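Local coordinates for protein serpin 2 (PDB 3PZF) that inhibits the serine proteases CLIPB4, CLIPB9 and CLIPB10, keeping phenoloxidases from being activated and so restraining melanization in mosquito haemolymph, at residues K289-E294 against F334-I339; N219-Y224 against E278-V283; L94-Q99 against I378-L383. One frame throughout, in Å; residues are numbered along the deposited sequence. Where two conformers were deposited one is given.

Contact 1. Residues K289-E294 against F334-I339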
loop_
_atom_site.group_PDB
_atom_site.type_symbol
_atom_site.label_atom_id
_atom_site.label_comp_id
_atom_site.label_asym_id
_atom_site.label_seq_id
_atom_site.Cartn_x
_atom_site.Cartn_y
_atom_site.Cartn_z
ATOM N N LYS A 289 -13.031 -5.567 -7.045
ATOM C CA LYS A 289 -11.822 -6.315 -7.315
ATOM C C LYS A 289 -11.049 -5.586 -8.406
ATOM O O LYS A 289 -11.535 -5.433 -9.529
ATOM C CB LYS A 289 -12.187 -7.719 -7.794
ATOM C CG LYS A 289 -10.983 -8.561 -8.228
ATOM C CD LYS A 289 -11.400 -9.952 -8.622
ATOM C CE LYS A 289 -10.176 -10.849 -8.831
ATOM N NZ LYS A 289 -10.561 -12.256 -9.169
ATOM N N PHE A 290 -9.831 -5.136 -8.096
ATOM C CA PHE A 290 -9.049 -4.419 -9.098
ATOM C C PHE A 290 -7.576 -4.412 -8.714
ATOM O O PHE A 290 -7.187 -4.830 -7.621
ATOM C CB PHE A 290 -9.546 -2.961 -9.263
ATOM C CG PHE A 290 -9.228 -2.037 -8.075
ATOM C CD1 PHE A 290 -8.120 -1.183 -8.079
ATOM C CD2 PHE A 290 -10.083 -1.989 -6.973
ATOM C CE1 PHE A 290 -7.854 -0.329 -6.995
ATOM C CE2 PHE A 290 -9.821 -1.165 -5.884
ATOM C CZ PHE A 290 -8.716 -0.317 -5.891
ATOM N N ASP A 291 -6.755 -3.953 -9.638
ATOM C CA ASP A 291 -5.365 -3.756 -9.314
ATOM C C ASP A 291 -4.899 -2.409 -9.846
ATOM O O ASP A 291 -5.582 -1.740 -10.625
ATOM C CB ASP A 291 -4.519 -4.918 -9.820
ATOM C CG ASP A 291 -4.733 -5.210 -11.244
ATOM O OD1 ASP A 291 -4.425 -4.338 -12.078
ATOM O OD2 ASP A 291 -5.182 -6.334 -11.530
ATOM N N PHE A 292 -3.715 -2.009 -9.421
ATOM C CA PHE A 292 -3.261 -0.664 -9.708
ATOM C C PHE A 292 -1.743 -0.748 -9.725
ATOM O O PHE A 292 -1.140 -1.291 -8.798
ATOM C CB PHE A 292 -3.712 0.344 -8.638
ATOM C CG PHE A 292 -3.301 1.756 -8.955
ATOM C CD1 PHE A 292 -4.003 2.503 -9.894
ATOM C CD2 PHE A 292 -2.164 2.317 -8.372
ATOM C CE1 PHE A 292 -3.609 3.799 -10.216
ATOM C CE2 PHE A 292 -1.763 3.615 -8.696
ATOM C CZ PHE A 292 -2.500 4.354 -9.618
ATOM N N SER A 293 -1.155 -0.289 -10.816
ATOM C CA SER A 293 0.290 -0.346 -11.017
ATOM C C SER A 293 0.764 1.061 -11.338
ATOM O O SER A 293 0.057 1.810 -12.015
ATOM C CB SER A 293 0.603 -1.279 -12.188
ATOM O OG SER A 293 1.979 -1.582 -12.242
ATOM N N GLU A 294 1.956 1.431 -10.895
ATOM C CA GLU A 294 2.471 2.756 -11.205
ATOM C C GLU A 294 3.996 2.785 -11.138
ATOM O O GLU A 294 4.601 2.091 -10.324
ATOM C CB GLU A 294 1.908 3.812 -10.248
ATOM C CG GLU A 294 2.344 5.233 -10.609
ATOM C CD GLU A 294 1.528 6.307 -9.930
ATOM O OE1 GLU A 294 1.120 6.097 -8.766
ATOM O OE2 GLU A 294 1.291 7.363 -10.557
ATOM N N PHE A 334 8.858 0.441 -9.790
ATOM C CA PHE A 334 7.481 0.042 -10.094
ATOM C C PHE A 334 6.846 -0.579 -8.855
ATOM O O PHE A 334 7.495 -1.342 -8.133
ATOM C CB PHE A 334 7.449 -0.990 -11.227
ATOM C CG PHE A 334 7.920 -0.467 -12.569
ATOM C CD1 PHE A 334 7.083 0.309 -13.362
ATOM C CD2 PHE A 334 9.174 -0.801 -13.054
ATOM C CE1 PHE A 334 7.510 0.773 -14.599
ATOM C CE2 PHE A 334 9.614 -0.334 -14.287
ATOM C CZ PHE A 334 8.773 0.446 -15.062
ATOM N N GLN A 335 5.573 -0.269 -8.603
ATOM C CA GLN A 335 4.853 -0.966 -7.555
ATOM C C GLN A 335 3.502 -1.401 -8.102
ATOM O O GLN A 335 2.863 -0.656 -8.853
ATOM C CB GLN A 335 4.604 -0.053 -6.336
ATOM C CG GLN A 335 3.780 -0.751 -5.275
ATOM C CD GLN A 335 3.644 0.032 -3.960
ATOM O OE1 GLN A 335 4.292 -0.281 -2.951
ATOM N NE2 GLN A 335 2.753 1.006 -3.955
ATOM N N LYS A 336 3.069 -2.604 -7.760
ATOM C CA LYS A 336 1.706 -3.012 -8.139
ATOM C C LYS A 336 1.051 -3.719 -6.963
ATOM O O LYS A 336 1.711 -4.404 -6.182
ATOM C CB LYS A 336 1.717 -3.936 -9.352
ATOM C CG LYS A 336 0.298 -4.284 -9.886
ATOM C CD LYS A 336 0.417 -4.893 -11.342
ATOM C CE LYS A 336 -0.956 -4.986 -12.029
ATOM N NZ LYS A 336 -0.866 -5.415 -13.502
ATOM N N ALA A 337 -0.261 -3.526 -6.834
ATOM C CA ALA A 337 -1.043 -4.113 -5.741
ATOM C C ALA A 337 -2.418 -4.489 -6.265
ATOM O O ALA A 337 -2.982 -3.741 -7.051
ATOM C CB ALA A 337 -1.204 -3.107 -4.613
ATOM N N GLY A 338 -2.957 -5.618 -5.819
ATOM C CA GLY A 338 -4.353 -5.944 -6.124
ATOM C C GLY A 338 -5.156 -5.949 -4.833
ATOM O O GLY A 338 -4.619 -6.184 -3.764
ATOM N N ILE A 339 -6.450 -5.698 -4.910
ATOM C CA ILE A 339 -7.282 -5.721 -3.696
ATOM C C ILE A 339 -8.651 -6.206 -4.136
ATOM O O ILE A 339 -9.106 -5.882 -5.226
ATOM C CB ILE A 339 -7.396 -4.341 -3.048
ATOM C CG1 ILE A 339 -8.119 -4.408 -1.675
ATOM C CG2 ILE A 339 -8.063 -3.346 -4.014
ATOM C CD1 ILE A 339 -7.342 -5.189 -0.558
HETATM O O HOH W 1 -3.658 -5.344 -14.319
#
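F290, F292 and E294 pair with I339, A337 and Q335 as alternate, hydrogen-bonded members of an antiparallel strand pair in the large central sheet of the serpin fold, sheet A; strand 334-339 leads on to the hinge that is required for protease binding. The short strand axes run 172° apart, and each of the three pairs contributes two N-H...O=C bonds. Of the six bonds, I339 N to F290 O is the shortest at 2.9 Å. Between them, D291 faces G338 across a non-hydrogen-bonded site with only 4.0 Å between their CA atoms.

The apolar contacts lie on the F290, F292 and I339 face. The I339 methyl CG2 sits over one face of the F290 ring, off-centre, 3.8 Å from the centroid in a CH-pi contact. CG of F290 is tucked between backbone N and carbonyl carbon (chi1 71°), which lays the ring beside the I339 side chain. On the same face the F292 ring meets H37 edge-to-face, and V41 and V42 lie against it.

The polar contacts are on the D291 and K336 face. K336, extended along its whole length, has E165 O as its main polar partner. Its salt bridge to D291 is long, NZ to OD1 4.0 Å, and one water closes the gap: it donates to D291 OD1 at 2.6 Å and accepts from K336 NZ at 2.9 Å.

Contact 2. Residues N219-Y224 against E278-V283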
loop_
_atom_site.group_PDB
_atom_site.type_symbol
_atom_site.label_atom_id
_atom_site.label_comp_id
_atom_site.label_asym_id
_atom_site.label_seq_id
_atom_site.Cartn_x
_atom_site.Cartn_y
_atom_site.Cartn_z
ATOM N N ASN A 219 -25.778 -5.882 9.637
ATOM C CA ASN A 219 -25.824 -5.192 10.924
ATOM C C ASN A 219 -24.746 -5.776 11.814
ATOM O O ASN A 219 -24.653 -6.996 11.954
ATOM C CB ASN A 219 -27.153 -5.458 11.619
ATOM C CG ASN A 219 -28.309 -4.874 10.876
ATOM O OD1 ASN A 219 -28.365 -3.656 10.695
ATOM N ND2 ASN A 219 -29.252 -5.728 10.442
ATOM N N GLY A 220 -23.951 -4.926 12.446
ATOM C CA GLY A 220 -22.985 -5.436 13.396
ATOM C C GLY A 220 -22.510 -4.398 14.379
ATOM O O GLY A 220 -22.941 -3.253 14.354
ATOM N N GLN A 221 -21.625 -4.833 15.267
ATOM C CA GLN A 221 -20.989 -3.948 16.233
ATOM C C GLN A 221 -19.607 -3.624 15.700
ATOM O O GLN A 221 -18.758 -4.518 15.590
ATOM C CB GLN A 221 -20.863 -4.663 17.576
ATOM C CG GLN A 221 -22.201 -5.167 18.129
ATOM C CD GLN A 221 -23.026 -4.084 18.827
ATOM O OE1 GLN A 221 -24.058 -4.379 19.441
ATOM N NE2 GLN A 221 -22.577 -2.832 18.744
ATOM N N PHE A 222 -19.377 -2.362 15.344
ATOM C CA PHE A 222 -18.092 -1.961 14.762
ATOM C C PHE A 222 -17.638 -0.614 15.321
ATOM O O PHE A 222 -18.447 0.247 15.609
ATOM C CB PHE A 222 -18.199 -1.798 13.246
ATOM C CG PHE A 222 -18.744 -3.015 12.528
ATOM C CD1 PHE A 222 -17.914 -4.116 12.282
ATOM C CD2 PHE A 222 -20.060 -3.046 12.078
ATOM C CE1 PHE A 222 -18.406 -5.247 11.617
ATOM C CE2 PHE A 222 -20.562 -4.163 11.427
ATOM C CZ PHE A 222 -19.732 -5.260 11.184
ATOM N N TYR A 223 -16.334 -0.416 15.409
ATOM C CA TYR A 223 -15.812 0.922 15.668
ATOM C C TYR A 223 -16.216 1.837 14.524
ATOM O O TYR A 223 -16.033 1.511 13.334
ATOM C CB TYR A 223 -14.302 0.907 15.851
ATOM C CG TYR A 223 -13.876 0.368 17.195
ATOM C CD1 TYR A 223 -13.603 1.233 18.245
ATOM C CD2 TYR A 223 -13.753 -0.998 17.417
ATOM C CE1 TYR A 223 -13.215 0.756 19.480
ATOM C CE2 TYR A 223 -13.361 -1.488 18.655
ATOM C CZ TYR A 223 -13.112 -0.601 19.682
ATOM O OH TYR A 223 -12.708 -1.067 20.906
ATOM N N TYR A 224 -16.731 3.001 14.901
ATOM C CA TYR A 224 -17.398 3.888 13.967
ATOM C C TYR A 224 -17.396 5.303 14.536
ATOM O O TYR A 224 -17.442 5.506 15.765
ATOM C CB TYR A 224 -18.841 3.406 13.777
ATOM C CG TYR A 224 -19.710 4.443 13.127
ATOM C CD1 TYR A 224 -19.727 4.600 11.750
ATOM C CD2 TYR A 224 -20.489 5.296 13.902
ATOM C CE1 TYR A 224 -20.501 5.569 11.161
ATOM C CE2 TYR A 224 -21.267 6.269 13.324
ATOM C CZ TYR A 224 -21.280 6.393 11.956
ATOM O OH TYR A 224 -22.049 7.379 11.393
ATOM N N GLU A 278 -17.110 1.561 19.576
ATOM C CA GLU A 278 -18.020 0.502 19.139
ATOM C C GLU A 278 -19.466 0.963 19.154
ATOM O O GLU A 278 -20.006 1.392 20.193
ATOM C CB GLU A 278 -17.895 -0.733 20.029
ATOM C CG GLU A 278 -16.680 -1.582 19.768
ATOM C CD GLU A 278 -16.880 -3.011 20.236
ATOM O OE1 GLU A 278 -18.044 -3.390 20.516
ATOM O OE2 GLU A 278 -15.877 -3.751 20.327
ATOM N N ASN A 279 -20.107 0.828 17.999
ATOM C CA ASN A 279 -21.508 1.218 17.820
ATOM C C ASN A 279 -22.257 0.100 17.073
ATOM O O ASN A 279 -21.637 -0.702 16.362
ATOM C CB ASN A 279 -21.593 2.468 16.935
ATOM C CG ASN A 279 -21.298 3.757 17.675
ATOM O OD1 ASN A 279 -20.153 4.256 17.692
ATOM N ND2 ASN A 279 -22.343 4.345 18.239
ATOM N N GLU A 280 -23.581 0.054 17.197
ATOM C CA GLU A 280 -24.369 -0.761 16.278
ATOM C C GLU A 280 -24.388 -0.017 14.953
ATOM O O GLU A 280 -24.734 1.159 14.930
ATOM C CB GLU A 280 -25.791 -0.923 16.809
ATOM C CG GLU A 280 -25.990 -2.179 17.621
ATOM C CD GLU A 280 -26.013 -3.416 16.741
ATOM O OE1 GLU A 280 -26.527 -3.328 15.600
ATOM O OE2 GLU A 280 -25.511 -4.474 17.182
ATOM N N VAL A 281 -24.006 -0.671 13.850
ATOM C CA VAL A 281 -23.954 0.023 12.571
ATOM C C VAL A 281 -24.534 -0.868 11.498
ATOM O O VAL A 281 -24.250 -2.060 11.471
ATOM C CB VAL A 281 -22.515 0.353 12.139
ATOM C CG1 VAL A 281 -22.504 1.279 10.887
ATOM C CG2 VAL A 281 -21.736 0.978 13.301
ATOM N N ASN A 282 -25.350 -0.289 10.632
ATOM C CA ASN A 282 -25.766 -0.990 9.416
ATOM C C ASN A 282 -24.845 -0.560 8.289
ATOM O O ASN A 282 -24.805 0.626 7.939
ATOM C CB ASN A 282 -27.214 -0.695 9.035
ATOM C CG ASN A 282 -27.658 -1.545 7.844
ATOM O OD1 ASN A 282 -27.357 -1.223 6.702
ATOM N ND2 ASN A 282 -28.342 -2.648 8.124
ATOM N N VAL A 283 -24.080 -1.517 7.762
ATOM C CA VAL A 283 -23.004 -1.254 6.826
ATOM C C VAL A 283 -23.402 -1.753 5.457
ATOM O O VAL A 283 -23.761 -2.925 5.311
ATOM C CB VAL A 283 -21.718 -2.040 7.216
ATOM C CG1 VAL A 283 -20.624 -1.884 6.149
ATOM C CG2 VAL A 283 -21.209 -1.581 8.594
#
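F222 and N279, like G220 and V281, are hydrogen-bonded antiparallel pairs that join two twisted neighbouring strands of serpin sheet C. The short axes stand 132° apart, far from straight antiparallel, yet four backbone bonds keep the register. Of these, V281 N to G220 O is the shortest at 2.8 Å. N279 N instead reaches F222 O from above the carbonyl plane, 45° out of it.

Packing is tight on the side carrying F222 and V281. V281 CB lies at the edge of the F222 ring, while V283 CG2 stands 3.9 Å from F222 CE2. The ring leans back over its own strand and brings CE2 within 3.4 Å of G220 CA, a place where no side chain competes for room. L235 and L237 of strand 232-238 also pack on F222. Y224 CB meets V281 CG2 at 3.8 Å, and the hydroxyl of Y224 bonds to Q233. Strand 366-369, which follows the reactive loop, borders strand 278-283 on its other edge, through backbone bonds of E280 and N282.

The opposite face is polar and looser, with E278, Q221 and N219 exposed. E278 lays its CG methylene over the Y223 ring, CG 3.8 Å from the centroid, with the carboxylate nearly perpendicular to it (83°). N282, a predicted glycosylation site without sugar here, and N219 both touch a crystal neighbour, which may influence their pose. The two amides are bonded N282 ND2 to N219 OD1, 2.8 Å, the donor above the carbonyl plane of N219.

Contact 3. Residues L94-Q99 against I378-L383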
loop_
_atom_site.group_PDB
_atom_site.type_symbol
_atom_site.label_atom_id
_atom_site.label_comp_id
_atom_site.label_asym_id
_atom_site.label_seq_id
_atom_site.Cartn_x
_atom_site.Cartn_y
_atom_site.Cartn_z
ATOM N N LEU A 94 7.864 -5.564 9.022
ATOM C CA LEU A 94 7.684 -6.516 7.918
ATOM C C LEU A 94 7.258 -7.859 8.472
ATOM O O LEU A 94 6.375 -8.517 7.934
ATOM C CB LEU A 94 8.980 -6.722 7.127
ATOM C CG LEU A 94 9.202 -5.725 6.013
ATOM C CD1 LEU A 94 10.646 -5.803 5.538
ATOM C CD2 LEU A 94 8.196 -6.001 4.854
ATOM N N GLU A 95 7.906 -8.280 9.552
ATOM C CA GLU A 95 7.634 -9.597 10.111
ATOM C C GLU A 95 6.279 -9.645 10.833
ATOM O O GLU A 95 5.616 -10.682 10.850
ATOM C CB GLU A 95 8.810 -10.040 11.003
ATOM C CG GLU A 95 10.066 -10.317 10.155
ATOM C CD GLU A 95 11.291 -10.740 10.951
ATOM O OE1 GLU A 95 11.275 -10.630 12.194
ATOM O OE2 GLU A 95 12.276 -11.168 10.302
ATOM N N SER A 96 5.850 -8.527 11.415
ATOM C CA SER A 96 4.557 -8.487 12.086
ATOM C C SER A 96 3.465 -8.606 11.021
ATOM O O SER A 96 2.457 -9.282 11.215
ATOM C CB SER A 96 4.360 -7.171 12.839
ATOM O OG SER A 96 3.038 -7.059 13.374
ATOM N N ALA A 97 3.667 -7.928 9.899
ATOM C CA ALA A 97 2.640 -7.910 8.843
ATOM C C ALA A 97 2.550 -9.235 8.110
ATOM O O ALA A 97 1.452 -9.722 7.827
ATOM C CB ALA A 97 2.923 -6.807 7.828
ATOM N N GLN A 98 3.705 -9.811 7.792
ATOM C CA GLN A 98 3.762 -10.968 6.911
ATOM C C GLN A 98 3.814 -12.250 7.698
ATOM O O GLN A 98 3.960 -13.324 7.112
ATOM C CB GLN A 98 5.013 -10.948 6.046
ATOM C CG GLN A 98 5.105 -9.850 5.045
ATOM C CD GLN A 98 6.383 -9.980 4.255
ATOM O OE1 GLN A 98 6.378 -10.473 3.134
ATOM N NE2 GLN A 98 7.492 -9.589 4.853
ATOM N N GLN A 99 3.710 -12.139 9.017
ATOM C CA GLN A 99 3.906 -13.298 9.882
ATOM C C GLN A 99 3.139 -14.466 9.291
ATOM O O GLN A 99 1.965 -14.331 8.953
ATOM C CB GLN A 99 3.412 -13.006 11.306
ATOM N N ILE A 378 -5.709 -0.615 4.907
ATOM C CA ILE A 378 -5.566 -1.774 5.770
ATOM C C ILE A 378 -4.375 -1.506 6.657
ATOM O O ILE A 378 -3.311 -1.140 6.149
ATOM C CB ILE A 378 -5.325 -3.040 4.956
ATOM C CG1 ILE A 378 -6.580 -3.330 4.098
ATOM C CG2 ILE A 378 -5.057 -4.237 5.912
ATOM C CD1 ILE A 378 -6.404 -4.518 3.205
ATOM N N GLU A 379 -4.544 -1.693 7.960
ATOM C CA GLU A 379 -3.466 -1.387 8.905
ATOM C C GLU A 379 -3.155 -2.591 9.786
ATOM O O GLU A 379 -4.040 -3.379 10.089
ATOM C CB GLU A 379 -3.919 -0.181 9.727
ATOM C CG GLU A 379 -3.392 -0.012 11.114
ATOM C CD GLU A 379 -4.005 1.224 11.733
ATOM O OE1 GLU A 379 -3.904 2.292 11.105
ATOM O OE2 GLU A 379 -4.629 1.123 12.810
ATOM N N ASP A 380 -1.879 -2.732 10.139
ATOM C CA ASP A 380 -1.422 -3.617 11.211
ATOM C C ASP A 380 -1.745 -2.893 12.522
ATOM O O ASP A 380 -1.152 -1.874 12.830
ATOM C CB ASP A 380 0.093 -3.859 11.049
ATOM C CG ASP A 380 0.674 -4.753 12.144
ATOM O OD1 ASP A 380 0.084 -4.836 13.243
ATOM O OD2 ASP A 380 1.725 -5.389 11.890
ATOM N N GLU A 381 -2.742 -3.377 13.256
ATOM C CA GLU A 381 -3.248 -2.638 14.404
ATOM C C GLU A 381 -2.354 -2.797 15.624
ATOM O O GLU A 381 -2.619 -2.191 16.648
ATOM C CB GLU A 381 -4.652 -3.088 14.747
ATOM C CG GLU A 381 -5.610 -2.873 13.577
ATOM C CD GLU A 381 -7.030 -2.981 14.023
ATOM O OE1 GLU A 381 -7.700 -1.931 14.064
ATOM O OE2 GLU A 381 -7.445 -4.105 14.373
ATOM N N THR A 382 -1.322 -3.628 15.520
ATOM C CA THR A 382 -0.384 -3.771 16.649
ATOM C C THR A 382 0.726 -2.732 16.573
ATOM O O THR A 382 1.304 -2.356 17.607
ATOM C CB THR A 382 0.261 -5.171 16.763
ATOM O OG1 THR A 382 1.181 -5.384 15.688
ATOM C CG2 THR A 382 -0.787 -6.277 16.799
ATOM N N LEU A 383 0.995 -2.231 15.369
ATOM C CA LEU A 383 2.114 -1.326 15.159
ATOM C C LEU A 383 1.794 -0.050 14.406
ATOM O O LEU A 383 2.655 0.844 14.321
ATOM C CB LEU A 383 3.238 -2.066 14.435
ATOM C CG LEU A 383 3.883 -3.178 15.277
ATOM C CD1 LEU A 383 4.768 -4.066 14.418
ATOM C CD2 LEU A 383 4.671 -2.591 16.424
#
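A97, near the C-terminal end of helix 83-98, approaches D380, the last residue of strand 374-380, with 6.4 Å between their CA atoms. No other CA pair of the two segments is nearer, and just 131 Å² is buried between them. Beyond D380 the chain turns through E381 and T382, and L383 N makes a weak bond back to D380 O. The helix end meets the corner of a beta hairpin here: strands 374-380 and 386-392 are antiparallel partners, adjacent strands of serpin sheet B.

Side chains do most of the joining. S96 OG donates to D380 OD2 at 2.6 Å, and OD2 accepts through its syn lone pair. S96 holds its hydroxyl opposite its own backbone N (chi1 173°), while its CB also touches L383 CD1 at 3.5 Å. The other carboxylate oxygen is occupied within the turn: T382 N reaches D380 OD1 nearly head-on at 2.9 Å, which makes an Asx turn. With K243 and L387 packed against the D380 side chain, and both oxygens bonded, its carboxylate has little freedom to rotate. T382 OG1 adds a second bond to D380 OD1, 2.7 Å, from the syn side and 22° out of the carboxylate plane.

How the contacts relate
Contacts 1 and 2 lie on successive parts of strand 277-295, contact 1 in sheet A and contact 2 in sheet C, with centres 29 Å apart. Both depend on paired backbone amides, but contact 1 is nearer the chain centre (9 Å against 26 Å), with half its residues buried and one exposed, whereas contact 2 has four buried and three exposed. Contact 3 differs in kind: it joins a helix to a hairpin corner almost wholly by side chains, with little buried area. Its loop of sequence encloses the other two. It also touches contact 1 directly, I339 CD1 to I378 CD1 at 3.9 Å, where sheets A and B pack, whereas contact 2 stays about 7 Å from contact 3 at the nearest atoms.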